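PDB 1WDE: diphthine synthase, which probably uses S-adenosyl-L-methionine to trimethylate the modified target histidine of translation elongation factor 2, a step in diphthamide biosynthesis. Local coordinates for residues A[132-136]-A[251-257]. Numbering follows the deposited sequence.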
loop_
_atom_site.group_PDB
_atom_site.type_symbol
_atom_site.label_atom_id
_atom_site.label_comp_id
_atom_site.label_asym_id
_atom_site.label_seq_id
_atom_site.Cartn_x
_atom_site.Cartn_y
_atom_site.Cartn_z
ATOM N N LEU A 132 -4.219 0.878 15.622
ATOM C CA LEU A 132 -5.427 1.692 15.496
ATOM C C LEU A 132 -6.579 0.729 15.185
ATOM O O LEU A 132 -6.355 -0.410 14.733
ATOM C CB LEU A 132 -5.276 2.720 14.367
ATOM C CG LEU A 132 -4.299 3.862 14.722
ATOM C CD1 LEU A 132 -4.123 4.768 13.535
ATOM C CD2 LEU A 132 -4.819 4.660 15.930
ATOM N N SER A 133 -7.806 1.176 15.407
ATOM C CA SER A 133 -8.952 0.294 15.171
ATOM C C SER A 133 -9.095 -0.137 13.720
ATOM O O SER A 133 -9.207 0.689 12.810
ATOM C CB SER A 133 -10.234 0.967 15.649
ATOM O OG SER A 133 -11.373 0.228 15.261
ATOM N N PHE A 134 -9.073 -1.444 13.511
ATOM C CA PHE A 134 -9.215 -2.014 12.172
ATOM C C PHE A 134 -10.476 -1.480 11.495
ATOM O O PHE A 134 -10.445 -1.104 10.328
ATOM C CB PHE A 134 -9.302 -3.552 12.262
ATOM C CG PHE A 134 -9.777 -4.205 10.998
ATOM C CD1 PHE A 134 -11.094 -4.632 10.872
ATOM C CD2 PHE A 134 -8.926 -4.337 9.913
ATOM C CE1 PHE A 134 -11.557 -5.177 9.662
ATOM C CE2 PHE A 134 -9.378 -4.878 8.705
ATOM C CZ PHE A 134 -10.698 -5.295 8.585
ATOM N N TYR A 135 -11.561 -1.388 12.259
ATOM C CA TYR A 135 -12.858 -0.942 11.746
ATOM C C TYR A 135 -12.873 0.484 11.201
ATOM O O TYR A 135 -13.734 0.824 10.385
ATOM C CB TYR A 135 -13.913 -1.033 12.856
ATOM C CG TYR A 135 -13.999 -2.389 13.501
ATOM C CD1 TYR A 135 -14.666 -3.451 12.866
ATOM C CD2 TYR A 135 -13.403 -2.622 14.740
ATOM C CE1 TYR A 135 -14.730 -4.703 13.449
ATOM C CE2 TYR A 135 -13.456 -3.868 15.336
ATOM C CZ TYR A 135 -14.120 -4.903 14.690
ATOM O OH TYR A 135 -14.182 -6.123 15.299
ATOM N N ARG A 136 -11.930 1.311 11.655
ATOM C CA ARG A 136 -11.881 2.707 11.253
ATOM C C ARG A 136 -11.011 3.016 10.066
ATOM O O ARG A 136 -10.943 4.168 9.641
ATOM C CB ARG A 136 -11.457 3.599 12.439
ATOM C CG ARG A 136 -12.472 3.613 13.584
ATOM C CD ARG A 136 -12.204 4.737 14.565
ATOM N NE ARG A 136 -12.482 6.044 13.979
ATOM C CZ ARG A 136 -12.059 7.187 14.502
ATOM N NH1 ARG A 136 -11.334 7.162 15.618
ATOM N NH2 ARG A 136 -12.365 8.338 13.921
ATOM N N ALA A 251 -8.039 9.691 11.409
ATOM C CA ALA A 251 -9.179 10.567 11.586
ATOM C C ALA A 251 -8.998 10.823 13.072
ATOM O O ALA A 251 -8.099 10.238 13.697
ATOM C CB ALA A 251 -10.492 9.822 11.339
ATOM N N ARG A 252 -9.837 11.667 13.656
ATOM C CA ARG A 252 -9.710 11.958 15.080
ATOM C C ARG A 252 -9.701 10.679 15.896
ATOM O O ARG A 252 -10.660 9.904 15.863
ATOM C CB ARG A 252 -10.860 12.862 15.521
ATOM C CG ARG A 252 -10.663 13.422 16.879
ATOM C CD ARG A 252 -11.267 14.801 16.979
ATOM N NE ARG A 252 -11.161 15.279 18.342
ATOM C CZ ARG A 252 -11.448 16.514 18.721
ATOM N NH1 ARG A 252 -11.857 17.400 17.821
ATOM N NH2 ARG A 252 -11.337 16.848 20.000
ATOM N N LEU A 253 -8.624 10.451 16.645
ATOM C CA LEU A 253 -8.494 9.227 17.425
ATOM C C LEU A 253 -9.482 9.111 18.553
ATOM O O LEU A 253 -9.825 10.098 19.197
ATOM C CB LEU A 253 -7.092 9.123 18.033
ATOM C CG LEU A 253 -5.947 9.074 17.022
ATOM C CD1 LEU A 253 -4.608 9.149 17.734
ATOM C CD2 LEU A 253 -6.089 7.806 16.213
ATOM N N SER A 254 -9.913 7.890 18.811
ATOM C CA SER A 254 -10.819 7.616 19.909
ATOM C C SER A 254 -9.919 7.607 21.148
ATOM O O SER A 254 -8.710 7.406 21.041
ATOM C CB SER A 254 -11.477 6.240 19.726
ATOM O OG SER A 254 -10.738 5.232 20.397
ATOM N N GLY A 255 -10.489 7.848 22.320
ATOM C CA GLY A 255 -9.675 7.849 23.522
ATOM C C GLY A 255 -8.845 6.586 23.659
ATOM O O GLY A 255 -7.651 6.641 23.976
ATOM N N VAL A 256 -9.472 5.437 23.425
ATOM C CA VAL A 256 -8.756 4.171 23.517
ATOM C C VAL A 256 -7.662 4.102 22.445
ATOM O O VAL A 256 -6.587 3.564 22.695
ATOM C CB VAL A 256 -9.726 2.962 23.389
ATOM C CG1 VAL A 256 -8.942 1.674 23.171
ATOM C CG2 VAL A 256 -10.557 2.832 24.680
ATOM N N GLU A 257 -7.917 4.678 21.271
ATOM C CA GLU A 257 -6.914 4.656 20.200
ATOM C C GLU A 257 -5.649 5.456 20.498
ATOM O O GLU A 257 -4.557 5.059 20.099
ATOM C CB GLU A 257 -7.515 5.143 18.890
ATOM C CG GLU A 257 -8.365 4.091 18.169
ATOM C CD GLU A 257 -8.866 4.617 16.850
ATOM O OE1 GLU A 257 -9.428 5.729 16.831
ATOM O OE2 GLU A 257 -8.688 3.935 15.830
#
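Arg136 and Glu257 form the salt bridge of this contact. Arg136 NH1 lies 2.7 Å from Glu257 OE1. As a hydrogen bond this link is weak, because the N-H points well off the oxygen (128°). The guanidinium and carboxylate planes are 37° apart. A bend at chi3 (69°) turns the end of the arginine chain toward the 251-257 segment.

Two further bonds come from the same guanidinium. NH1 and NH2 of Arg136 grip Arg252 O end-on, at 2.8 and 3.0 Å. The oxygen sits in the guanidinium plane. Both nitrogens reach it from one face of the carbonyl plane, tilted out of that plane. Arg136 NH2 also donates to Gly166 O.

The carboxylate joins both segments. Glu257 OE2 takes the backbone N-H of Ser133 at 2.9 Å, and OE1 takes that of Ser254 at 3.0 Å. Each oxygen uses its anti lone pair. His168 NE2 is a further hydrogen-bond partner of OE2. Glu257 N bonds back to Ser254 OG, which completes a capping box at the start of helix 255-264.

The apolar part is small. Leu132 CD2 meets Leu253 CD2 at 3.4 Å, tight for two methyls, and the side chains cross at about a right angle. Leu261 and His168 touch both leucines.

The contact ties the turn between helix 122-130 and strand 137-143 to the N-terminus of helix 255-264, away from the predicted cofactor site. Replacing Arg136 by an alanine is likely to leave Arg252 O without these two donors and Glu257 without its cationic mate. The buried Glu257 carboxylate completes the capping box that Ser254 opens as N-cap, and it also links the two segments. The arginine, the helix N-terminus and the N-H donors probably favour its ionised form.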